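Nourseothricin acetyltransferase (Streptomyces noursei, PDB 5C82) probably transfers an acetyl group to the antibiotic nourseothricin and so confers resistance to it, as a member of the GNAT acetyltransferase family. Local coordinates at residues A[36-41]-A[179-184]; A[96-101]-A[107-112]. The protein carries 1 engineered substitution. All blocks are in the same frame, centred on the assembly; numbering follows the deposited sequence.

Overall arrangement
The two contacts illustrate how a GNAT fold combines strands that pair with strands that merely pack. Interaction 2 joins neighbours in sequence, strands 91-100 and 105-113, as a hairpin inside the seven-stranded mixed sheet. Interaction 1 brings together segments 138 residues apart at their closest ends, setting strand 34-40, an outer strand of the separate three-stranded sheet, against the start of strand 182-188 of the large sheet. Along the chain the hairpin therefore falls between the two halves of interaction 1. The centres of interactions 1 and 2 are 22 Å apart and the nearest atoms of interactions 1 and 2 about 9 Å apart, without touching. The large sheet is common to both: one contact builds it, the other docks the smaller sheet on it.

Interaction 1. Residues A[36-41]-A[179-184]; sequences FRVTAT and GEQALY
Val38 meets Gln181 with CB and CG2, and Leu183 with CG2, and the two partners differ in kind. With chi1 at 175°, CG1 is anti to the backbone N, and CG2 is left anti to the carbonyl carbon, beside the backbone N. This brings the CG2 methyl of Val38 to 3.8 Å from Leu183 CD2, an apolar contact in which the two side chains run antiparallel alongside each other. Gln181 passes Val38 in the same way, but it bends at chi2 (72°) and brings OE1 up to the valine, 3.5 Å from Val38 CB. No direct hydrogen bond links the two segments. A water bridges them instead, accepting from Val38 N at 2.8 Å and donating to Gln181 OE1 at 2.6 Å. This is sheet-on-sheet docking in a GNAT fold: strand 34-40, an outer strand of the three-stranded sheet, approaches the start of strand 182-188 in the large mixed sheet and the residue just ahead of it, and the closest CA atoms, Val38 and Gln181, are still 7.3 Å apart. The other end of the glutamine amide is held too. Gln181 NE2 donates to Gly179 O at 2.9 Å, bent at 138° and from above the carbonyl plane, and together with the water this restrains the amide's rotation. Leu167 of strand 163-168 touches both Val38 and Leu183, while Asn148 bridges the segments by accepting from Gln181 N through OD1 and donating through ND2 to Phe36 O.

Interaction 2. Residues A[96-101]-A[107-112]; sequences VVSYSG and TVEDIE
Ser98 and Thr107 face each other as an antiparallel hydrogen-bonded pair, joined by two backbone bonds. Thr107 N donates to Ser98 O at 2.7 Å, and Ser98 N returns a bond to Thr107 O at 3.0 Å. Thr107 O also receives a CA-H...O contact from Val97 CA at 3.3 Å, in the adjoining non-hydrogen-bonded pair of Val97 with Val108. Beyond that pair the register slips by one: Glu109 and Asp110 both face Val96 in a classic beta bulge. Val96 N donates to Asp110 O at 2.8 Å and nearly straight (174°), whereas Val96 O is shared by two weak bonds, from Glu109 N and from the more distant Asp110 N. The valine's methyls divide between the two bulge residues, CG1 lying 4.2 Å from Glu109 CB and CG2 the same distance from Asp110 CB. Glu109, with helix-like backbone angles, turns its side chain back over the partner strand; a bend at chi2 (-94°) brings Glu109 OE2 to 3.1 Å from Ser98 CB, a tight, non-bonded approach that forms no hydrogen bond to Ser98 OG.

Further out, Val97 and Val108 turn to the opposite face of the sheet from Ser98 and Thr107, where helix 122-137 covers them: Ala130 and Phe133 touch Val97, and Met127 touches Val108. Backbone hydrogen bonds between Val97 and Arg80, and between Val108 and Trp143, carry the sheet on to strands 79-85 and 141-147. A bulge in the fourth strand is a familiar GNAT feature, near where relatives bind acetyl-CoA; the one here is consistent with that role. One carbonyl sharing two weak bonds implies that the extra residue is accommodated without breaking the hairpin, at the price of poorer bonding at Val96 O.

Interaction 1. Residues A[36-41]-A[179-184]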
ATOM      1  N   PHE A  36      11.159   9.107  13.038  1.00 16.57           N
ATOM      2  CA  PHE A  36      10.261  10.076  12.418  1.00 16.15           C
ATOM      3  C   PHE A  36       8.918   9.809  13.056  1.00 20.11           C
ATOM      4  O   PHE A  36       8.386   8.693  12.948  1.00 18.92           O
ATOM      5  CB  PHE A  36      10.224   9.958  10.893  1.00 17.42           C
ATOM      6  CG  PHE A  36      11.415  10.598  10.206  1.00 18.27           C
ATOM      7  CD1 PHE A  36      12.616   9.906  10.066  1.00 18.82           C
ATOM      8  CD2 PHE A  36      11.322  11.883   9.662  1.00 19.15           C
ATOM      9  CE1 PHE A  36      13.708  10.490   9.412  1.00 19.73           C
ATOM     10  CE2 PHE A  36      12.409  12.465   9.003  1.00 20.71           C
ATOM     11  CZ  PHE A  36      13.594  11.760   8.869  1.00 19.19           C
ATOM     12  N   ARG A  37       8.469  10.776  13.868  1.00 16.20           N
ATOM     13  CA  ARG A  37       7.190  10.722  14.564  1.00 16.19           C
ATOM     14  C   ARG A  37       6.153  11.135  13.549  1.00 18.16           C
ATOM     15  O   ARG A  37       6.325  12.146  12.848  1.00 15.24           O
ATOM     16  CB  ARG A  37       7.170  11.688  15.777  1.00 19.28           C
ATOM     17  CG  ARG A  37       5.867  11.622  16.594  1.00 25.95           C
ATOM     18  CD  ARG A  37       5.936  12.504  17.821  1.00 41.75           C
ATOM     19  NE  ARG A  37       6.792  11.924  18.859  1.00 56.41           N
ATOM     20  CZ  ARG A  37       7.310  12.606  19.878  1.00 69.32           C
ATOM     21  NH1 ARG A  37       7.077  13.909  20.003  1.00 49.10           N
ATOM     22  NH2 ARG A  37       8.081  11.995  20.768  1.00 59.31           N
ATOM     23  N   VAL A  38       5.107  10.312  13.437  1.00 15.97           N
ATOM     24  CA  VAL A  38       4.003  10.522  12.514  1.00 16.68           C
ATOM     25  C   VAL A  38       2.813  11.055  13.323  1.00 25.53           C
ATOM     26  O   VAL A  38       2.403  10.436  14.305  1.00 26.55           O
ATOM     27  CB  VAL A  38       3.652   9.233  11.709  1.00 19.25           C
ATOM     28  CG1 VAL A  38       2.418   9.443  10.851  1.00 18.94           C
ATOM     29  CG2 VAL A  38       4.830   8.768  10.853  1.00 18.27           C
ATOM     30  N   THR A  39       2.288  12.208  12.916  1.00 24.05           N
ATOM     31  CA  THR A  39       1.145  12.834  13.576  1.00 25.47           C
ATOM     32  C   THR A  39      -0.030  12.942  12.589  1.00 29.55           C
ATOM     33  O   THR A  39       0.101  13.552  11.521  1.00 25.08           O
ATOM     34  CB  THR A  39       1.564  14.204  14.159  1.00 35.27           C
ATOM     35  OG1 THR A  39       2.526  14.000  15.188  1.00 40.27           O
ATOM     36  CG2 THR A  39       0.388  15.019  14.688  1.00 34.16           C
ATOM     37  N   ALA A  40      -1.168  12.337  12.959  1.00 29.30           N
ATOM     38  CA  ALA A  40      -2.395  12.432  12.182  1.00 30.75           C
ATOM     39  C   ALA A  40      -3.053  13.751  12.618  1.00 36.88           C
ATOM     40  O   ALA A  40      -3.364  13.931  13.793  1.00 35.27           O
ATOM     41  CB  ALA A  40      -3.306  11.254  12.484  1.00 31.70           C
ATOM     42  N   THR A  41      -3.167  14.706  11.684  1.00 36.69           N
ATOM     43  CA  THR A  41      -3.726  16.040  11.953  1.00 37.91           C
ATOM     44  C   THR A  41      -5.242  16.110  11.681  1.00 44.80           C
ATOM     45  O   THR A  41      -5.865  17.142  11.941  1.00 44.87           O
ATOM     46  CB  THR A  41      -2.958  17.110  11.157  1.00 40.17           C
ATOM     47  OG1 THR A  41      -3.142  16.848   9.769  1.00 44.47           O
ATOM     48  CG2 THR A  41      -1.478  17.105  11.457  1.00 38.16           C
ATOM     49  N   GLY A 179       2.598   0.224  16.692  1.00 19.40           N
ATOM     50  CA  GLY A 179       3.107   1.497  17.203  1.00 18.56           C
ATOM     51  C   GLY A 179       3.982   2.212  16.189  1.00 23.19           C
ATOM     52  O   GLY A 179       4.236   3.408  16.331  1.00 24.08           O
ATOM     53  N   GLU A 180       4.437   1.479  15.140  1.00 18.15           N
ATOM     54  CA  GLU A 180       5.200   2.018  14.017  1.00 16.34           C
ATOM     55  C   GLU A 180       4.257   2.267  12.833  1.00 19.83           C
ATOM     56  O   GLU A 180       3.161   1.703  12.779  1.00 18.99           O
ATOM     57  CB  GLU A 180       6.331   1.064  13.606  1.00 17.72           C
ATOM     58  CG  GLU A 180       7.364   0.824  14.699  1.00 19.42           C
ATOM     59  CD  GLU A 180       8.245  -0.391  14.480  1.00 30.36           C
ATOM     60  OE1 GLU A 180       8.664  -0.642  13.326  1.00 18.80           O
ATOM     61  OE2 GLU A 180       8.537  -1.083  15.481  1.00 23.05           O
ATOM     62  N   GLN A 181       4.663   3.129  11.889  1.00 15.69           N
ATOM     63  CA  GLN A 181       3.826   3.414  10.711  1.00 14.84           C
ATOM     64  C   GLN A 181       4.649   3.071   9.484  1.00 19.44           C
ATOM     65  O   GLN A 181       5.890   3.207   9.505  1.00 18.82           O
ATOM     66  CB  GLN A 181       3.381   4.894  10.664  1.00 15.31           C
ATOM     67  CG  GLN A 181       2.510   5.359  11.883  1.00 14.74           C
ATOM     68  CD  GLN A 181       3.302   5.498  13.162  1.00 22.36           C
ATOM     69  OE1 GLN A 181       4.391   6.108  13.192  1.00 21.80           O
ATOM     70  NE2 GLN A 181       2.837   4.842  14.220  1.00  9.20           N
ATOM     71  N   ALA A 182       3.984   2.608   8.425  1.00 14.70           N
ATOM     72  CA  ALA A 182       4.727   2.317   7.196  1.00 14.42           C
ATOM     73  C   ALA A 182       4.903   3.626   6.405  1.00 17.36           C
ATOM     74  O   ALA A 182       3.952   4.362   6.238  1.00 17.42           O
ATOM     75  CB  ALA A 182       3.982   1.280   6.368  1.00 14.23           C
ATOM     76  N   LEU A 183       6.113   3.956   6.002  1.00 15.96           N
ATOM     77  CA  LEU A 183       6.339   5.155   5.200  1.00 14.75           C
ATOM     78  C   LEU A 183       6.655   4.710   3.788  1.00 18.49           C
ATOM     79  O   LEU A 183       7.410   3.738   3.583  1.00 17.35           O
ATOM     80  CB  LEU A 183       7.457   6.057   5.751  1.00 14.46           C
ATOM     81  CG  LEU A 183       7.361   6.547   7.207  1.00 18.97           C
ATOM     82  CD1 LEU A 183       8.544   7.439   7.529  1.00 18.65           C
ATOM     83  CD2 LEU A 183       5.994   7.263   7.528  1.00 15.49           C
ATOM     84  N   TYR A 184       6.058   5.408   2.817  1.00 14.32           N
ATOM     85  CA  TYR A 184       6.217   5.088   1.406  1.00 14.26           C
ATOM     86  C   TYR A 184       7.087   6.102   0.689  1.00 17.09           C
ATOM     87  O   TYR A 184       6.931   7.301   0.900  1.00 14.70           O
ATOM     88  CB  TYR A 184       4.841   4.913   0.740  1.00 16.14           C
ATOM     89  CG  TYR A 184       3.994   3.813   1.363  1.00 18.19           C
ATOM     90  CD1 TYR A 184       4.579   2.657   1.868  1.00 20.05           C
ATOM     91  CD2 TYR A 184       2.601   3.876   1.333  1.00 18.28           C
ATOM     92  CE1 TYR A 184       3.806   1.623   2.384  1.00 21.85           C
ATOM     93  CE2 TYR A 184       1.819   2.849   1.862  1.00 18.05           C
ATOM     94  CZ  TYR A 184       2.429   1.731   2.398  1.00 23.83           C
ATOM     95  OH  TYR A 184       1.688   0.689   2.895  1.00 27.61           O
TER
HETATM   96  O   HOH W   1       4.922   7.952  15.001  1.00 15.72           O

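Interaction 2. Residues A[96-101]-A[107-112]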
ATOM      1  N   VAL A  96      15.274  -7.500  -2.775  1.00 18.40           N
ATOM      2  CA  VAL A  96      14.215  -8.278  -3.398  1.00 17.52           C
ATOM      3  C   VAL A  96      13.350  -7.239  -4.082  1.00 21.85           C
ATOM      4  O   VAL A  96      12.957  -6.245  -3.455  1.00 20.77           O
ATOM      5  CB  VAL A  96      13.405  -9.158  -2.388  1.00 19.93           C
ATOM      6  CG1 VAL A  96      12.361 -10.020  -3.110  1.00 18.98           C
ATOM      7  CG2 VAL A  96      14.326 -10.026  -1.531  1.00 19.34           C
ATOM      8  N   VAL A  97      13.081  -7.458  -5.368  1.00 18.44           N
ATOM      9  CA  VAL A  97      12.265  -6.580  -6.195  1.00 18.04           C
ATOM     10  C   VAL A  97      11.129  -7.352  -6.830  1.00 27.06           C
ATOM     11  O   VAL A  97      11.244  -8.559  -7.086  1.00 27.61           O
ATOM     12  CB  VAL A  97      13.074  -5.729  -7.223  1.00 21.20           C
ATOM     13  CG1 VAL A  97      14.167  -4.911  -6.533  1.00 20.18           C
ATOM     14  CG2 VAL A  97      13.653  -6.568  -8.373  1.00 20.92           C
ATOM     15  N   SER A  98      10.021  -6.650  -7.067  1.00 25.19           N
ATOM     16  CA  SER A  98       8.829  -7.185  -7.706  1.00 25.26           C
ATOM     17  C   SER A  98       8.312  -6.098  -8.659  1.00 29.58           C
ATOM     18  O   SER A  98       8.294  -4.926  -8.292  1.00 28.90           O
ATOM     19  CB  SER A  98       7.785  -7.527  -6.649  1.00 28.54           C
ATOM     20  OG  SER A  98       6.505  -7.684  -7.230  1.00 41.92           O
ATOM     21  N   TYR A  99       7.898  -6.483  -9.871  1.00 26.02           N
ATOM     22  CA  TYR A  99       7.400  -5.530 -10.857  1.00 25.35           C
ATOM     23  C   TYR A  99       5.897  -5.679 -11.094  1.00 32.54           C
ATOM     24  O   TYR A  99       5.404  -6.801 -11.249  1.00 32.78           O
ATOM     25  CB  TYR A  99       8.150  -5.675 -12.184  1.00 24.34           C
ATOM     26  CG  TYR A  99       7.703  -4.661 -13.216  1.00 24.23           C
ATOM     27  CD1 TYR A  99       7.969  -3.304 -13.048  1.00 24.45           C
ATOM     28  CD2 TYR A  99       6.995  -5.054 -14.351  1.00 24.46           C
ATOM     29  CE1 TYR A  99       7.539  -2.365 -13.979  1.00 22.89           C
ATOM     30  CE2 TYR A  99       6.570  -4.124 -15.294  1.00 24.61           C
ATOM     31  CZ  TYR A  99       6.861  -2.781 -15.110  1.00 27.31           C
ATOM     32  OH  TYR A  99       6.431  -1.845 -16.011  1.00 25.10           O
ATOM     33  N   SER A 100       5.188  -4.544 -11.176  1.00 28.88           N
ATOM     34  CA  SER A 100       3.755  -4.502 -11.471  1.00 28.31           C
ATOM     35  C   SER A 100       3.556  -3.599 -12.690  1.00 31.21           C
ATOM     36  O   SER A 100       3.848  -2.393 -12.634  1.00 32.10           O
ATOM     37  CB  SER A 100       2.975  -3.997 -10.258  1.00 33.34           C
ATOM     38  OG  SER A 100       1.668  -3.575 -10.613  1.00 45.89           O
ATOM     39  N   GLY A 101       3.121  -4.203 -13.787  1.00 26.56           N
ATOM     40  CA  GLY A 101       2.889  -3.529 -15.064  1.00 26.30           C
ATOM     41  C   GLY A 101       1.725  -2.547 -15.107  1.00 30.77           C
ATOM     42  O   GLY A 101       1.783  -1.580 -15.871  1.00 31.49           O
ATOM     43  N   THR A 107       8.581  -2.448  -7.149  1.00 16.62           N
ATOM     44  CA  THR A 107       8.529  -2.435  -5.692  1.00 17.36           C
ATOM     45  C   THR A 107       9.803  -3.043  -5.135  1.00 22.48           C
ATOM     46  O   THR A 107      10.206  -4.137  -5.530  1.00 23.06           O
ATOM     47  CB  THR A 107       7.236  -3.151  -5.207  1.00 23.49           C
ATOM     48  OG1 THR A 107       6.132  -2.311  -5.530  1.00 20.06           O
ATOM     49  CG2 THR A 107       7.227  -3.451  -3.690  1.00 21.04           C
ATOM     50  N   VAL A 108      10.438  -2.337  -4.223  1.00 20.05           N
ATOM     51  CA  VAL A 108      11.615  -2.854  -3.528  1.00 20.63           C
ATOM     52  C   VAL A 108      10.987  -3.510  -2.302  1.00 27.25           C
ATOM     53  O   VAL A 108      10.597  -2.806  -1.364  1.00 30.52           O
ATOM     54  CB  VAL A 108      12.642  -1.731  -3.170  1.00 23.85           C
ATOM     55  CG1 VAL A 108      13.841  -2.308  -2.424  1.00 23.38           C
ATOM     56  CG2 VAL A 108      13.095  -0.962  -4.418  1.00 23.41           C
ATOM     57  N   GLU A 109      10.751  -4.826  -2.369  1.00 23.49           N
ATOM     58  CA  GLU A 109      10.071  -5.572  -1.290  1.00 23.01           C
ATOM     59  C   GLU A 109      10.877  -5.582  -0.009  1.00 28.15           C
ATOM     60  O   GLU A 109      10.334  -5.404   1.080  1.00 28.30           O
ATOM     61  CB  GLU A 109       9.782  -7.020  -1.706  1.00 23.89           C
ATOM     62  CG  GLU A 109       9.033  -7.169  -3.013  1.00 31.89           C
ATOM     63  CD  GLU A 109       7.527  -7.284  -2.898  1.00 59.16           C
ATOM     64  OE1 GLU A 109       6.929  -6.585  -2.048  1.00 67.82           O
ATOM     65  OE2 GLU A 109       6.938  -8.039  -3.704  1.00 49.06           O
ATOM     66  N   ASP A 110      12.184  -5.767  -0.144  1.00 25.42           N
ATOM     67  CA  ASP A 110      13.089  -5.868   0.979  1.00 24.65           C
ATOM     68  C   ASP A 110      14.454  -5.475   0.507  1.00 25.87           C
ATOM     69  O   ASP A 110      14.807  -5.784  -0.616  1.00 25.01           O
ATOM     70  CB  ASP A 110      13.097  -7.344   1.456  1.00 27.50           C
ATOM     71  CG  ASP A 110      13.505  -7.591   2.906  1.00 44.28           C
ATOM     72  OD1 ASP A 110      13.551  -6.614   3.691  1.00 47.69           O
ATOM     73  OD2 ASP A 110      13.775  -8.758   3.253  1.00 49.89           O
ATOM     74  N   ILE A 111      15.221  -4.784   1.347  1.00 22.97           N
ATOM     75  CA  ILE A 111      16.628  -4.434   1.104  1.00 22.57           C
ATOM     76  C   ILE A 111      17.320  -4.448   2.462  1.00 29.02           C
ATOM     77  O   ILE A 111      16.815  -3.838   3.404  1.00 30.78           O
ATOM     78  CB  ILE A 111      16.871  -3.141   0.263  1.00 25.19           C
ATOM     79  CG1 ILE A 111      18.400  -2.896   0.041  1.00 24.80           C
ATOM     80  CG2 ILE A 111      16.129  -1.903   0.851  1.00 25.78           C
ATOM     81  CD1 ILE A 111      18.788  -1.772  -0.946  1.00 28.35           C
ATOM     82  N   GLU A 112      18.405  -5.210   2.592  1.00 25.53           N
ATOM     83  CA  GLU A 112      19.145  -5.312   3.846  1.00 26.00           C
ATOM     84  C   GLU A 112      20.627  -5.461   3.633  1.00 27.49           C
ATOM     85  O   GLU A 112      21.053  -6.161   2.718  1.00 28.61           O
ATOM     86  CB  GLU A 112      18.582  -6.421   4.748  1.00 28.52           C
ATOM     87  CG  GLU A 112      17.642  -5.881   5.819  1.00 41.82           C
ATOM     88  CD  GLU A 112      16.405  -6.714   6.077  1.00 76.44           C
ATOM     89  OE1 GLU A 112      16.542  -7.930   6.353  1.00 74.14           O
ATOM     90  OE2 GLU A 112      15.295  -6.132   6.060  1.00 80.09           O
TER